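Local coordinates for secreted protein ESXB (PDB 4J10) that is of undefined function but belongs to the WXG100 family of small helical-hairpin proteins, and is probably exported as a dimer by a type VII (ESX-like) secretion system, at residues A[76-79]-A[80-83]; A[8-11]-A[12-15]; A[67-70]-A[71-75]. All coordinates share one frame; numbering follows the deposited sequence.

How the interactions relate
Along the chain the order is interaction 2, then 3, then 1. Interaction 2 starts helix 11-41, whereas interactions 3 and 1 are successive parts of helix 48-90, adjoining in sequence with centres about 13 Å apart. Because the two helices form a hairpin, the start of the first lies beside a late part of the second: the centres of interactions 1 and 2 are about 10 Å apart and they touch directly, through I82 and A83 against L14 and through a K80–E15 salt bridge. Interactions 2 and 3 do not touch, their centres being about 20 Å apart. All three also meet the second subunit, so each is a piece of the hairpin that faces the dimer partner.

Interaction 1. Residues A[76-79]-A[80-83]; sequences STDL and KRIA
The guanidinium of R81 meets D78 at its edge: OD1 of D78 lies in the guanidinium plane, 3.1 Å from NH2 of R81, in a hydrogen-bonded salt bridge. The carboxylate is turned differently: the planes are 47° apart, and NH2 meets OD1 from above the carboxylate, 47° out of its plane. The two side chains run side by side from positions three apart on helix 48-90, and a bend in the R81 chain at chi3 (50°) brings the guanidinium back beside D78. R81 has a second conformer, so the bridge is certain only for the one described.

Beneath it runs ordinary alpha-helical bonding: N of R81 donates to O of T77 at 2.9 Å, and N of I82 to O of D78 at 3.1 Å. The I82 side chain leans over that same D78 carbonyl, its CG1 3.5 Å from the oxygen. L79 and I82 pack on F54 of the second subunit, and L79 also on I17 of helix 11-41. K80 NZ is shared between E15 and D84, and S76 OG bonds to O of A18.

OD2 of D78 lies close to the carboxylate of E57 of the second subunit. Their closeness may raise the pKa of one acid, an effect R81 would partly counter, though a formic acid molecule, probably from the crystallisation liquor, lies near the R81 side chain and may share its charge.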
loop_
_atom_site.group_PDB
_atom_site.type_symbol
_atom_site.label_atom_id
_atom_site.label_comp_id
_atom_site.label_asym_id
_atom_site.label_seq_id
_atom_site.Cartn_x
_atom_site.Cartn_y
_atom_site.Cartn_z
ATOM N N SER A 76 5.963 12.339 3.185
ATOM C CA SER A 76 5.404 13.513 2.515
ATOM C C SER A 76 5.656 14.780 3.331
ATOM O O SER A 76 6.138 15.791 2.804
ATOM C CB SER A 76 3.904 13.318 2.287
ATOM O OG SER A 76 3.337 14.417 1.596
ATOM N N THR A 77 5.349 14.732 4.625
ATOM C CA THR A 77 5.591 15.868 5.508
ATOM C C THR A 77 7.067 16.259 5.559
ATOM O O THR A 77 7.415 17.449 5.520
ATOM C CB THR A 77 5.095 15.553 6.925
ATOM O OG1 THR A 77 3.669 15.430 6.901
ATOM C CG2 THR A 77 5.477 16.654 7.899
ATOM N N ASP A 78 7.944 15.264 5.635
ATOM C CA ASP A 78 9.373 15.559 5.732
ATOM C C ASP A 78 9.903 16.219 4.454
ATOM O O ASP A 78 10.722 17.143 4.522
ATOM C CB ASP A 78 10.180 14.293 6.057
ATOM C CG ASP A 78 9.973 13.820 7.485
ATOM O OD1 ASP A 78 9.417 14.587 8.296
ATOM O OD2 ASP A 78 10.370 12.678 7.797
ATOM N N LEU A 79 9.433 15.748 3.299
ATOM C CA LEU A 79 9.811 16.352 2.023
ATOM C C LEU A 79 9.313 17.796 1.935
ATOM O O LEU A 79 10.039 18.689 1.499
ATOM C CB LEU A 79 9.267 15.515 0.866
ATOM C CG LEU A 79 9.939 14.153 0.687
ATOM C CD1 LEU A 79 9.069 13.273 -0.192
ATOM C CD2 LEU A 79 11.346 14.292 0.102
ATOM N N LYS A 80 8.078 18.030 2.360
ATOM C CA LYS A 80 7.515 19.374 2.340
ATOM C C LYS A 80 8.270 20.317 3.288
ATOM O O LYS A 80 8.493 21.486 2.970
ATOM C CB LYS A 80 6.017 19.312 2.665
ATOM C CG LYS A 80 5.321 20.646 2.829
ATOM C CD LYS A 80 5.374 21.494 1.560
ATOM C CE LYS A 80 4.483 22.717 1.716
ATOM N NZ LYS A 80 4.802 23.795 0.738
ATOM N N ARG A 81 8.679 19.806 4.444
ATOM C CA ARG A 81 9.448 20.607 5.390
ATOM C C ARG A 81 10.780 21.064 4.794
ATOM O O ARG A 81 11.195 22.206 4.985
ATOM C CB ARG A 81 9.677 19.824 6.683
ATOM C CG ARG A 81 10.490 20.554 7.722
ATOM C CD ARG A 81 10.104 20.099 9.120
ATOM N NE ARG A 81 10.092 18.644 9.261
ATOM C CZ ARG A 81 10.550 17.990 10.324
ATOM N NH1 ARG A 81 11.064 18.657 11.348
ATOM N NH2 ARG A 81 10.500 16.665 10.362
ATOM N N ILE A 82 11.432 20.174 4.049
ATOM C CA ILE A 82 12.683 20.536 3.395
ATOM C C ILE A 82 12.417 21.500 2.241
ATOM O O ILE A 82 13.173 22.453 2.039
ATOM C CB ILE A 82 13.486 19.314 2.928
ATOM C CG1 ILE A 82 13.902 18.472 4.125
ATOM C CG2 ILE A 82 14.732 19.767 2.149
ATOM C CD1 ILE A 82 14.462 17.125 3.748
ATOM N N ALA A 83 11.341 21.270 1.493
ATOM C CA ALA A 83 10.963 22.206 0.431
ATOM C C ALA A 83 10.776 23.619 0.981
ATOM O O ALA A 83 11.290 24.589 0.420
ATOM C CB ALA A 83 9.695 21.732 -0.261
#

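Interaction 2. Residues A[8-11]-A[12-15]; sequences KITP and EELE
T10 and E13 make the tight part of this contact. OG1 of T10 accepts from N of E13 at 3.0 Å with an N-H...O angle of 156°. A chi1 of 64°, which sets the hydroxyl between the backbone N and the carbonyl carbon of T10, turns it toward the helix that follows. The first helical turn closes just behind it, where N of L14 reaches O of T10 at 3.0 Å and N of E15 reaches O of P11 at 2.9 Å. CG of E15 packs 3.2 Å from that same O of P11, and its OE2 is shared by R87 and K80 of helix 48-90.

T10 is thus the N-cap of helix 11-41, with proline as the first helical residue. I9 before the cap and L14 beyond it form a hydrophobic staple: CG2 of I9 lies 3.9 Å from CG of L14, although I9 has a second conformer in which this fit may differ. L14 continues onto W46 of the second subunit, and I9 and P11 onto F86 of helix 48-90.

The outer side is looser. E12 bends at chi2 (87°) back over the cap, yet its OE1 makes only a weak hydrogen bond with OG1 of T10, at 3.3 Å. E13 carries its carboxylate away to a salt bridge with R16. K8 points away from the helix and is largely exposed, though it packs against Q45 of the second subunit.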
loop_
_atom_site.group_PDB
_atom_site.type_symbol
_atom_site.label_atom_id
_atom_site.label_comp_id
_atom_site.label_asym_id
_atom_site.label_seq_id
_atom_site.Cartn_x
_atom_site.Cartn_y
_atom_site.Cartn_z
ATOM N N LYS A 8 17.989 18.209 -10.869
ATOM C CA LYS A 8 18.436 18.845 -9.633
ATOM C C LYS A 8 17.282 19.082 -8.672
ATOM O O LYS A 8 16.169 19.406 -9.076
ATOM C CB LYS A 8 19.147 20.163 -9.930
ATOM C CG LYS A 8 20.484 20.012 -10.649
ATOM C CD LYS A 8 21.121 21.379 -10.922
ATOM C CE LYS A 8 22.384 21.260 -11.754
ATOM N NZ LYS A 8 22.869 22.596 -12.194
ATOM N N ILE A 9 17.554 18.906 -7.390
ATOM C CA ILE A 9 16.529 19.100 -6.370
ATOM C C ILE A 9 16.158 20.582 -6.254
ATOM O O ILE A 9 17.025 21.454 -6.244
ATOM C CB ILE A 9 16.990 18.533 -5.013
ATOM C CG1 ILE A 9 17.027 17.006 -5.077
ATOM C CG2 ILE A 9 16.068 18.987 -3.881
ATOM C CD1 ILE A 9 17.523 16.349 -3.808
ATOM N N THR A 10 14.859 20.856 -6.215
ATOM C CA THR A 10 14.314 22.197 -6.019
ATOM C C THR A 10 13.121 22.022 -5.078
ATOM O O THR A 10 12.652 20.908 -4.888
ATOM C CB THR A 10 13.770 22.770 -7.326
ATOM O OG1 THR A 10 12.674 21.952 -7.759
ATOM C CG2 THR A 10 14.853 22.801 -8.409
ATOM N N PRO A 11 12.585 23.120 -4.519
ATOM C CA PRO A 11 11.366 22.967 -3.716
ATOM C C PRO A 11 10.225 22.334 -4.510
ATOM O O PRO A 11 9.465 21.535 -3.975
ATOM C CB PRO A 11 11.016 24.414 -3.339
ATOM C CG PRO A 11 12.314 25.133 -3.389
ATOM C CD PRO A 11 13.076 24.503 -4.509
ATOM N N GLU A 12 10.114 22.686 -5.783
ATOM C CA GLU A 12 9.081 22.117 -6.641
ATOM C C GLU A 12 9.248 20.609 -6.792
ATOM O O GLU A 12 8.262 19.864 -6.796
ATOM C CB GLU A 12 9.083 22.813 -8.005
ATOM C CG GLU A 12 8.692 24.289 -7.948
ATOM C CD GLU A 12 9.868 25.230 -7.682
ATOM O OE1 GLU A 12 10.981 24.755 -7.381
ATOM O OE2 GLU A 12 9.679 26.461 -7.788
ATOM N N GLU A 13 10.490 20.143 -6.920
ATOM C CA GLU A 13 10.715 18.701 -7.047
ATOM C C GLU A 13 10.339 17.986 -5.747
ATOM O O GLU A 13 9.723 16.916 -5.759
ATOM C CB GLU A 13 12.167 18.380 -7.406
ATOM C CG GLU A 13 12.558 18.676 -8.835
ATOM C CD GLU A 13 11.818 17.833 -9.838
ATOM O OE1 GLU A 13 11.151 16.846 -9.442
ATOM O OE2 GLU A 13 11.898 18.158 -11.043
ATOM N N LEU A 14 10.720 18.573 -4.620
ATOM C CA LEU A 14 10.389 17.974 -3.340
ATOM C C LEU A 14 8.880 17.943 -3.121
ATOM O O LEU A 14 8.342 16.971 -2.592
ATOM C CB LEU A 14 11.082 18.723 -2.207
ATOM C CG LEU A 14 12.604 18.589 -2.234
ATOM C CD1 LEU A 14 13.255 19.500 -1.218
ATOM C CD2 LEU A 14 12.978 17.142 -1.945
ATOM N N GLU A 15 8.201 19.004 -3.547
ATOM C CA GLU A 15 6.744 19.047 -3.418
ATOM C C GLU A 15 6.055 18.045 -4.345
ATOM O O GLU A 15 5.040 17.458 -3.965
ATOM C CB GLU A 15 6.226 20.474 -3.635
ATOM C CG GLU A 15 6.593 21.389 -2.472
ATOM C CD GLU A 15 6.362 22.854 -2.756
ATOM O OE1 GLU A 15 6.465 23.260 -3.935
ATOM O OE2 GLU A 15 6.102 23.607 -1.783
#

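Interaction 3. Residues A[67-70]-A[71-75]; sequences QYIP and ILEGI
I71 lies back along helix 48-90 against the preceding turn, its CG1 just 3.2 Å from the carbonyl oxygen of Q67 and its CD1 almost as near. The backbone bond from N of I71 to O of Q67 is long and weak at 3.4 Å, against 3.0 Å from N of L72 to O of Y68. This is consistent with the kink next door, where P70 has no N-H to give to the turn before. P70 nevertheless takes part in the turn that follows, its O accepting from N of G74 at 2.9 Å. E73, extended beyond CG, reaches back along the helix until OE1 lies 3.3 Å from CA of P70; the same OE1 is 3.6 Å from CG2 of I69, the I69 and E73 side chains running side by side.

L72 carries the apolar side of the contact. It sits over one face of the Y68 ring in a CH-pi arrangement, with CG 4.0 Å from the ring centroid and 17° off the normal. Both methyls lie over that same face toward the hydroxyl end, CD2 nearer CZ and CE1, and CD1 closer still at 3.4 Å from CE2 of Y68. The ring is brought under L72 by a chi1 of 180°, which sets CG of Y68 opposite the backbone N.

OH of Y68 is hydrogen-bonded to NE2 of Q31 of the second subunit, where the ring packs on M65 and L72 meets L35. Within the hairpin, L72 rests on F21 and A24 of helix 11-41, and I69 on A28, so this kinked turn is held between its partner helix and the other subunit.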
loop_
_atom_site.group_PDB
_atom_site.type_symbol
_atom_site.label_atom_id
_atom_site.label_comp_id
_atom_site.label_asym_id
_atom_site.label_seq_id
_atom_site.Cartn_x
_atom_site.Cartn_y
_atom_site.Cartn_z
ATOM N N GLN A 67 -0.068 0.800 9.511
ATOM C CA GLN A 67 1.321 1.206 9.709
ATOM C C GLN A 67 1.843 1.929 8.462
ATOM O O GLN A 67 2.490 2.971 8.548
ATOM C CB GLN A 67 2.200 -0.016 10.002
ATOM C CG GLN A 67 1.859 -0.748 11.293
ATOM C CD GLN A 67 2.108 0.103 12.515
ATOM O OE1 GLN A 67 3.193 0.653 12.685
ATOM N NE2 GLN A 67 1.100 0.229 13.366
ATOM N N TYR A 68 1.547 1.378 7.293
ATOM C CA TYR A 68 2.068 1.869 6.029
ATOM C C TYR A 68 1.656 3.301 5.721
ATOM O O TYR A 68 2.487 4.144 5.379
ATOM C CB TYR A 68 1.542 0.963 4.923
ATOM C CG TYR A 68 1.974 1.315 3.523
ATOM C CD1 TYR A 68 3.279 1.111 3.105
ATOM C CD2 TYR A 68 1.066 1.791 2.588
ATOM C CE1 TYR A 68 3.669 1.403 1.823
ATOM C CE2 TYR A 68 1.448 2.069 1.287
ATOM C CZ TYR A 68 2.756 1.872 0.905
ATOM O OH TYR A 68 3.122 2.145 -0.391
ATOM N N ILE A 69 0.362 3.563 5.832
ATOM C CA ILE A 69 -0.196 4.849 5.450
ATOM C C ILE A 69 0.458 6.018 6.203
ATOM O O ILE A 69 0.930 6.964 5.550
ATOM C CB ILE A 69 -1.746 4.835 5.533
ATOM C CG1 ILE A 69 -2.310 3.943 4.422
ATOM C CG2 ILE A 69 -2.316 6.236 5.419
ATOM C CD1 ILE A 69 -3.804 3.737 4.524
ATOM N N PRO A 70 0.541 5.955 7.555
ATOM C CA PRO A 70 1.225 7.068 8.247
ATOM C C PRO A 70 2.710 7.196 7.926
ATOM O O PRO A 70 3.253 8.304 8.012
ATOM C CB PRO A 70 1.040 6.753 9.742
ATOM C CG PRO A 70 -0.058 5.735 9.804
ATOM C CD PRO A 70 -0.116 5.016 8.488
ATOM N N ILE A 71 3.366 6.100 7.554
ATOM C CA ILE A 71 4.768 6.197 7.165
ATOM C C ILE A 71 4.866 6.996 5.862
ATOM O O ILE A 71 5.720 7.882 5.734
ATOM C CB ILE A 71 5.439 4.812 6.990
ATOM C CG1 ILE A 71 5.507 4.066 8.328
ATOM C CG2 ILE A 71 6.841 4.977 6.371
ATOM C CD1 ILE A 71 5.772 2.568 8.160
ATOM N N LEU A 72 3.994 6.725 4.893
ATOM C CA LEU A 72 3.968 7.519 3.657
ATOM C C LEU A 72 3.671 8.981 3.942
ATOM O O LEU A 72 4.280 9.880 3.353
ATOM C CB LEU A 72 2.930 6.982 2.662
ATOM C CG LEU A 72 3.080 5.556 2.149
ATOM C CD1 LEU A 72 2.140 5.386 0.968
ATOM C CD2 LEU A 72 4.512 5.259 1.745
ATOM N N GLU A 73 2.729 9.226 4.844
ATOM C CA GLU A 73 2.385 10.600 5.187
ATOM C C GLU A 73 3.546 11.315 5.860
ATOM O O GLU A 73 3.759 12.495 5.624
ATOM C CB GLU A 73 1.122 10.626 6.051
ATOM C CG GLU A 73 -0.128 10.221 5.276
ATOM C CD GLU A 73 -1.265 9.907 6.188
ATOM O OE1 GLU A 73 -1.047 9.108 7.122
ATOM O OE2 GLU A 73 -2.372 10.454 5.990
ATOM N N GLY A 74 4.308 10.588 6.671
ATOM C CA GLY A 74 5.490 11.142 7.314
ATOM C C GLY A 74 6.551 11.540 6.309
ATOM O O GLY A 74 7.189 12.595 6.447
ATOM N N ILE A 75 6.754 10.705 5.297
ATOM C CA ILE A 75 7.698 11.015 4.237
ATOM C C ILE A 75 7.250 12.265 3.497
ATOM O O ILE A 75 8.054 13.155 3.217
ATOM C CB ILE A 75 7.859 9.823 3.273
ATOM C CG1 ILE A 75 8.574 8.684 4.010
ATOM C CG2 ILE A 75 8.628 10.252 2.021
ATOM C CD1 ILE A 75 8.541 7.356 3.259
#